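Local coordinates for TatD-related deoxyribonuclease (Thermotoga maritima, PDB 1J6O), which probably acts as a metal-dependent deoxyribonuclease of the TatD family, hydrolysing ester bonds in DNA, at residues K97-G102 against I262-K267; R160-A165 against Y208-T213; G180-I185 against T256-R261. One frame throughout, in Å; residues are numbered along the deposited sequence.

Interaction 1 of 3, residues K97-G102 against I262-K267; sequences KVVAIG and IFLEVK
V99, near the start of strand 98-107, meets F263 through both backbone and ring: its CB lies 3.5 Å from the F263 carbonyl O, with CG1 beside the same oxygen. The first torsion of V99 (chi1 -60°) turns CG1 anti to the carbonyl carbon and leaves CG2 between the backbone N and the carbonyl carbon, 4.0 Å from CD1 of the F263 ring. The two side chains cross at about a right angle. CG1 also reaches L264 CD2 at 4.4 Å, at the looser margin. The V99 carbonyl O is buried here without a polar partner in the model. A100 comes next, and its CB approaches the F263 ring at the edge, close to the ring plane, 3.9 Å from CE1. One face of that ring carries I262 CG2, 3.7 Å above its centre. K267 folds back over the helix end, NZ donating to I262 O at 2.6 Å, where a positive charge would probably suit the helix C-terminus. In the TIM barrel, the last turn of helix 248-264 packs against the start of strand 98-107, which carries the predicted metal ligand E103 farther along. V99 and A100 also touch F68 and S70 of strand 67-71, while F263 and L264 reach V45 and F43 of strand 41-47.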
# COMPACT_ATOMS: atom_id res chain seq x y z
N LYS A 97 -5.25 6.89 -14.43
CA LYS A 97 -4.27 7.05 -13.36
C LYS A 97 -4.61 6.16 -12.16
O LYS A 97 -3.75 5.94 -11.30
CB LYS A 97 -4.23 8.52 -12.92
CG LYS A 97 -3.38 9.41 -13.80
CD LYS A 97 -1.92 9.10 -13.55
CE LYS A 97 -1.04 10.22 -14.06
NZ LYS A 97 0.30 10.14 -13.45
N VAL A 98 -5.85 5.67 -12.09
CA VAL A 98 -6.27 4.80 -10.97
C VAL A 98 -5.82 3.37 -11.29
O VAL A 98 -6.28 2.74 -12.27
CB VAL A 98 -7.78 4.85 -10.75
CG1 VAL A 98 -8.19 3.83 -9.69
CG2 VAL A 98 -8.16 6.25 -10.28
N VAL A 99 -4.94 2.84 -10.44
CA VAL A 99 -4.40 1.50 -10.64
C VAL A 99 -4.76 0.50 -9.56
O VAL A 99 -4.32 -0.65 -9.60
CB VAL A 99 -2.85 1.58 -10.71
CG1 VAL A 99 -2.42 2.49 -11.88
CG2 VAL A 99 -2.30 2.20 -9.42
N ALA A 100 -5.58 0.91 -8.60
CA ALA A 100 -5.93 -0.01 -7.55
C ALA A 100 -7.10 0.54 -6.77
O ALA A 100 -7.47 1.69 -6.94
CB ALA A 100 -4.73 -0.19 -6.59
N ILE A 101 -7.69 -0.33 -5.96
CA ILE A 101 -8.81 -0.00 -5.10
C ILE A 101 -8.27 -0.18 -3.68
O ILE A 101 -7.73 -1.25 -3.33
CB ILE A 101 -10.05 -0.96 -5.28
CG1 ILE A 101 -10.69 -0.75 -6.65
CG2 ILE A 101 -11.11 -0.65 -4.18
CD1 ILE A 101 -11.25 0.64 -6.89
N GLY A 102 -8.38 0.88 -2.89
CA GLY A 102 -7.91 0.89 -1.51
C GLY A 102 -7.53 2.34 -1.21
O GLY A 102 -7.44 3.15 -2.13
N ILE A 262 2.31 -5.61 -10.50
CA ILE A 262 1.01 -5.46 -9.84
C ILE A 262 0.18 -4.26 -10.24
O ILE A 262 -0.99 -4.38 -10.60
CB ILE A 262 1.20 -5.42 -8.29
CG1 ILE A 262 1.65 -6.80 -7.79
CG2 ILE A 262 -0.11 -5.06 -7.59
CD1 ILE A 262 2.04 -6.82 -6.32
N PHE A 263 0.81 -3.11 -10.21
CA PHE A 263 0.14 -1.87 -10.53
C PHE A 263 0.16 -1.32 -11.93
O PHE A 263 -0.82 -0.71 -12.37
CB PHE A 263 0.68 -0.80 -9.57
CG PHE A 263 0.44 -1.12 -8.12
CD1 PHE A 263 -0.82 -1.00 -7.58
CD2 PHE A 263 1.49 -1.53 -7.31
CE1 PHE A 263 -1.04 -1.28 -6.23
CE2 PHE A 263 1.30 -1.82 -5.95
CZ PHE A 263 0.02 -1.69 -5.41
N LEU A 264 1.25 -1.56 -12.66
CA LEU A 264 1.31 -1.00 -14.01
C LEU A 264 1.01 -1.86 -15.20
O LEU A 264 0.78 -1.32 -16.28
CB LEU A 264 2.65 -0.33 -14.21
CG LEU A 264 2.92 0.75 -13.16
CD1 LEU A 264 4.24 1.46 -13.45
CD2 LEU A 264 1.74 1.74 -13.10
N GLU A 265 1.01 -3.17 -15.05
CA GLU A 265 0.73 -4.01 -16.20
C GLU A 265 -0.70 -3.81 -16.65
O GLU A 265 -1.63 -3.72 -15.83
CB GLU A 265 1.00 -5.47 -15.85
CG GLU A 265 1.62 -6.25 -17.02
CD GLU A 265 2.35 -7.50 -16.57
OE1 GLU A 265 1.69 -8.55 -16.35
OE2 GLU A 265 3.59 -7.43 -16.44
N VAL A 266 -0.89 -3.70 -17.96
CA VAL A 266 -2.22 -3.51 -18.50
C VAL A 266 -3.06 -4.75 -18.15
O VAL A 266 -2.65 -5.88 -18.43
CB VAL A 266 -2.18 -3.32 -20.04
CG1 VAL A 266 -3.59 -3.10 -20.58
CG2 VAL A 266 -1.31 -2.14 -20.40
N LYS A 267 -4.22 -4.54 -17.54
CA LYS A 267 -5.08 -5.67 -17.16
C LYS A 267 -6.34 -5.75 -18.03
O LYS A 267 -6.86 -4.73 -18.49
CB LYS A 267 -5.49 -5.54 -15.69
CG LYS A 267 -4.31 -5.45 -14.72
CD LYS A 267 -4.77 -5.15 -13.30
CE LYS A 267 -3.59 -5.13 -12.33
NZ LYS A 267 -2.60 -4.07 -12.68

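Interaction 2 of 3, residues R160-A165 against Y208-T213; sequences RGVIHA and YIVLET
The CA atoms of the two segments come nearest at V162 and V210 (8.1 Å) and at A165 and E212 (7.5 Å), less than two strand steps in a flat sheet, as expected where a barrel curves. In the order of the parallel TIM-barrel sheet, strand 181-185 lies between 161-163 and 209-211, and the contact is made by side chains that meet inside the barrel, in front of that middle strand. V162 and V210 meet tip to tip, CG1 to CG2 at 3.7 Å. V162 holds CG1 anti to its backbone N, which carries it toward V210; F263 packs on V162 and L182 on V210, with N258 also touching V210.

Toward the C-terminal ends of the strands the chemistry turns polar. E212 places CG between its own N and carbonyl carbon and then runs extended, bringing the carboxylate against the edge of the H164 ring. H164 ND1 donates to E212 OE2 over 2.6 Å, nearly straight at 166°, using the syn lone pair of that oxygen. OE2 lies in the ring plane, and ring and carboxylate are almost coplanar, 14° apart; so short and straight a bond, with that coplanarity, should limit rotation of the imidazole. H164 is predicted to bind the second metal ion together with H139, and its NE2 makes a weak hydrogen bond to E103, a predicted ligand of the first; its ring also stacks on that of H17. E212 is therefore consistent with a second-shell residue that positions a metal-binding histidine. Its other oxygen is gripped by the backbone just past the histidine: A165 N donates to E212 OE1 at 2.8 Å, arriving from above the carboxylate plane, 47° out of it.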
# COMPACT_ATOMS: atom_id res chain seq x y z
N ARG A 160 -4.19 -10.04 -7.29
CA ARG A 160 -4.83 -9.81 -5.99
C ARG A 160 -4.48 -8.45 -5.37
O ARG A 160 -5.38 -7.66 -5.01
CB ARG A 160 -4.45 -10.93 -5.04
CG ARG A 160 -4.62 -12.31 -5.68
CD ARG A 160 -5.69 -13.11 -5.00
NE ARG A 160 -5.82 -14.45 -5.58
CZ ARG A 160 -6.32 -14.70 -6.78
NH1 ARG A 160 -6.75 -13.71 -7.56
NH2 ARG A 160 -6.42 -15.95 -7.20
N GLY A 161 -3.19 -8.19 -5.23
CA GLY A 161 -2.78 -6.92 -4.64
C GLY A 161 -1.71 -7.01 -3.57
O GLY A 161 -0.83 -7.87 -3.58
N VAL A 162 -1.81 -6.10 -2.61
CA VAL A 162 -0.86 -6.03 -1.53
C VAL A 162 -1.51 -5.83 -0.18
O VAL A 162 -2.49 -5.09 -0.07
CB VAL A 162 0.05 -4.80 -1.74
CG1 VAL A 162 1.14 -4.80 -0.73
CG2 VAL A 162 0.59 -4.78 -3.20
N ILE A 163 -0.96 -6.48 0.84
CA ILE A 163 -1.46 -6.34 2.21
C ILE A 163 -0.40 -5.33 2.65
O ILE A 163 0.76 -5.67 2.93
CB ILE A 163 -1.33 -7.62 3.03
CG1 ILE A 163 -2.10 -8.75 2.34
CG2 ILE A 163 -1.86 -7.37 4.45
CD1 ILE A 163 -3.58 -8.42 2.07
N HIS A 164 -0.79 -4.07 2.70
CA HIS A 164 0.15 -3.04 3.08
C HIS A 164 0.56 -3.01 4.55
O HIS A 164 -0.19 -3.43 5.42
CB HIS A 164 -0.42 -1.70 2.57
CG HIS A 164 -0.83 -0.75 3.64
ND1 HIS A 164 0.03 0.19 4.16
CD2 HIS A 164 -2.01 -0.57 4.27
CE1 HIS A 164 -0.60 0.91 5.06
NE2 HIS A 164 -1.85 0.47 5.15
N ALA A 165 1.78 -2.53 4.81
CA ALA A 165 2.31 -2.44 6.18
C ALA A 165 2.02 -3.74 6.92
O ALA A 165 1.51 -3.74 8.06
CB ALA A 165 1.66 -1.26 6.93
N TYR A 208 8.01 -11.98 -2.69
CA TYR A 208 6.70 -11.57 -2.19
C TYR A 208 6.57 -10.24 -1.48
O TYR A 208 5.61 -10.02 -0.76
CB TYR A 208 6.18 -12.67 -1.26
CG TYR A 208 6.15 -14.01 -1.95
CD1 TYR A 208 5.33 -14.20 -3.06
CD2 TYR A 208 6.98 -15.05 -1.55
CE1 TYR A 208 5.35 -15.40 -3.78
CE2 TYR A 208 7.00 -16.27 -2.26
CZ TYR A 208 6.18 -16.42 -3.37
OH TYR A 208 6.18 -17.58 -4.11
N ILE A 209 7.50 -9.33 -1.69
CA ILE A 209 7.38 -8.06 -1.00
C ILE A 209 7.54 -6.82 -1.88
O ILE A 209 8.19 -6.86 -2.92
CB ILE A 209 8.44 -7.94 0.10
CG1 ILE A 209 9.82 -8.05 -0.51
CG2 ILE A 209 8.28 -9.07 1.14
CD1 ILE A 209 10.95 -7.75 0.45
N VAL A 210 6.90 -5.72 -1.46
CA VAL A 210 7.02 -4.47 -2.18
C VAL A 210 7.34 -3.48 -1.07
O VAL A 210 7.10 -3.76 0.11
CB VAL A 210 5.75 -4.02 -2.91
CG1 VAL A 210 5.57 -4.84 -4.17
CG2 VAL A 210 4.55 -4.09 -1.95
N LEU A 211 7.92 -2.34 -1.43
CA LEU A 211 8.28 -1.33 -0.43
C LEU A 211 7.18 -0.29 -0.31
O LEU A 211 6.37 -0.11 -1.23
CB LEU A 211 9.54 -0.59 -0.85
CG LEU A 211 10.74 -1.41 -1.32
CD1 LEU A 211 11.71 -0.47 -2.04
CD2 LEU A 211 11.42 -2.08 -0.11
N GLU A 212 7.15 0.40 0.83
CA GLU A 212 6.16 1.44 1.00
C GLU A 212 6.64 2.33 2.13
O GLU A 212 7.50 1.94 2.93
CB GLU A 212 4.81 0.84 1.36
CG GLU A 212 4.70 0.38 2.83
CD GLU A 212 3.30 -0.09 3.15
OE1 GLU A 212 2.96 -1.19 2.68
OE2 GLU A 212 2.54 0.65 3.83
N THR A 213 6.11 3.56 2.17
CA THR A 213 6.48 4.48 3.23
C THR A 213 5.25 4.78 4.07
O THR A 213 5.37 4.99 5.27
CB THR A 213 6.92 5.88 2.72
OG1 THR A 213 5.85 6.47 1.94
CG2 THR A 213 8.19 5.80 1.89

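Interaction 3 of 3, residues G180-I185 against T256-R261; sequences GFLLGI and TENARR
L182 and N258 cross at about a right angle, with the leucine, which points from TIM-barrel strand 181-185 toward helix 248-264, laying its CD2 methyl against the root of the asparagine side chain. L182 CD2 is 3.6 Å from N258 CB and also meets the amide, 3.7 Å from CG and 3.8 Å from ND2. R261, one helical turn on, also meets L182 at about a right angle: its NH2 stands 3.8 Å from CD2, approaching obliquely. The route of this arginine explains that position. CG is anti to the backbone N (chi1 -176°), and a bend at chi3 (70°) brings the guanidinium back along the helix, where N258 O lies over the centre of one of its faces. R261 NH1 then donates to N258 OD1 at 3.3 Å, linking the two residues that L182 touches. The amide is held at its other end as well, for N258 ND2 bonds to I209 O, tying the helix to the strand next to 181-185. No hydrogen bond joins the two segments directly. With OD1 taken by R261 and ND2 by I209 O, the amide has no need of a partner on strand 181-185, and L182 offers it only van der Waals contact.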
# COMPACT_ATOMS: atom_id res chain seq x y z
N GLY A 180 -2.23 -15.18 -2.99
CA GLY A 180 -1.82 -14.38 -4.14
C GLY A 180 -1.45 -12.92 -3.89
O GLY A 180 -1.23 -12.16 -4.83
N PHE A 181 -1.39 -12.52 -2.63
CA PHE A 181 -1.04 -11.14 -2.30
C PHE A 181 0.43 -11.02 -2.05
O PHE A 181 1.09 -12.02 -1.80
CB PHE A 181 -1.73 -10.72 -1.01
CG PHE A 181 -3.15 -10.40 -1.19
CD1 PHE A 181 -4.13 -11.39 -1.09
CD2 PHE A 181 -3.54 -9.10 -1.48
CE1 PHE A 181 -5.48 -11.08 -1.30
CE2 PHE A 181 -4.87 -8.79 -1.69
CZ PHE A 181 -5.85 -9.78 -1.61
N LEU A 182 0.93 -9.79 -2.15
CA LEU A 182 2.33 -9.51 -1.89
C LEU A 182 2.21 -8.73 -0.56
O LEU A 182 1.11 -8.29 -0.20
CB LEU A 182 2.96 -8.64 -2.98
CG LEU A 182 3.84 -9.55 -3.87
CD1 LEU A 182 2.96 -10.55 -4.59
CD2 LEU A 182 4.65 -8.71 -4.84
N LEU A 183 3.31 -8.60 0.16
CA LEU A 183 3.32 -7.91 1.45
C LEU A 183 4.12 -6.61 1.42
O LEU A 183 5.26 -6.58 0.95
CB LEU A 183 3.92 -8.83 2.52
CG LEU A 183 3.36 -10.25 2.51
CD1 LEU A 183 4.06 -11.05 3.58
CD2 LEU A 183 1.85 -10.23 2.77
N GLY A 184 3.51 -5.54 1.93
CA GLY A 184 4.15 -4.24 1.97
C GLY A 184 5.00 -4.07 3.22
O GLY A 184 4.53 -4.24 4.36
N ILE A 185 6.26 -3.75 2.99
CA ILE A 185 7.25 -3.56 4.06
C ILE A 185 7.67 -2.10 4.04
O ILE A 185 8.06 -1.59 2.98
CB ILE A 185 8.50 -4.43 3.80
CG1 ILE A 185 8.07 -5.89 3.59
CG2 ILE A 185 9.51 -4.28 4.97
CD1 ILE A 185 7.29 -6.48 4.73
N THR A 256 10.80 -3.49 -7.18
CA THR A 256 10.32 -2.62 -8.23
C THR A 256 9.61 -3.46 -9.30
O THR A 256 8.53 -3.07 -9.78
CB THR A 256 11.49 -1.79 -8.82
OG1 THR A 256 11.86 -0.80 -7.86
CG2 THR A 256 11.09 -1.10 -10.13
N GLU A 257 10.19 -4.61 -9.66
CA GLU A 257 9.58 -5.48 -10.67
C GLU A 257 8.22 -5.93 -10.12
O GLU A 257 7.21 -5.96 -10.82
CB GLU A 257 10.44 -6.71 -10.96
CG GLU A 257 9.77 -7.70 -11.91
CD GLU A 257 10.69 -8.84 -12.36
OE1 GLU A 257 11.84 -8.56 -12.76
OE2 GLU A 257 10.25 -10.01 -12.31
N ASN A 258 8.21 -6.30 -8.85
CA ASN A 258 6.96 -6.74 -8.22
C ASN A 258 5.90 -5.64 -8.28
O ASN A 258 4.73 -5.88 -8.59
CB ASN A 258 7.20 -7.10 -6.75
CG ASN A 258 7.91 -8.42 -6.58
OD1 ASN A 258 8.02 -9.20 -7.53
ND2 ASN A 258 8.39 -8.68 -5.37
N ALA A 259 6.31 -4.42 -7.94
CA ALA A 259 5.39 -3.30 -7.95
C ALA A 259 4.92 -2.95 -9.36
O ALA A 259 3.75 -2.65 -9.57
CB ALA A 259 6.04 -2.08 -7.27
N ARG A 260 5.83 -3.03 -10.33
CA ARG A 260 5.48 -2.73 -11.72
C ARG A 260 4.44 -3.73 -12.22
O ARG A 260 3.45 -3.38 -12.86
CB ARG A 260 6.70 -2.87 -12.63
CG ARG A 260 7.72 -1.74 -12.59
CD ARG A 260 8.92 -2.13 -13.46
NE ARG A 260 10.01 -1.17 -13.40
CZ ARG A 260 11.24 -1.41 -13.86
NH1 ARG A 260 11.51 -2.60 -14.42
NH2 ARG A 260 12.20 -0.51 -13.72
N ARG A 261 4.69 -5.00 -11.93
CA ARG A 261 3.77 -6.03 -12.37
C ARG A 261 2.38 -5.89 -11.79
O ARG A 261 1.38 -6.01 -12.49
CB ARG A 261 4.34 -7.40 -12.01
CG ARG A 261 3.51 -8.56 -12.50
CD ARG A 261 4.04 -9.90 -11.98
NE ARG A 261 3.82 -10.05 -10.55
CZ ARG A 261 4.79 -10.08 -9.64
NH1 ARG A 261 6.07 -9.96 -10.02
NH2 ARG A 261 4.49 -10.21 -8.35

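Overall arrangement
Interactions 1 and 3 share helix 248-264 of one barrel: interaction 3 uses residues 256-261 and interaction 1 the helix end, 262-264, with the tail beyond. I262 CD1 joins them, lying 3.5 Å from L182 CD2. All three contacts are buried, with the partly exposed L264 and R261 at the margins of interactions 1 and 3. Interaction 2 is the most central, its centre about 5 Å from the centre of the chain, and meets interaction 1 where F263 CZ packs on V162 CG2 at 3.8 Å. Interaction 1 joins apolar side chains, with a backbone oxygen close by; interaction 3 sets a leucine against an amide and an arginine; interaction 2 alone has hydrogen bonds across it and includes a predicted metal-binding histidine.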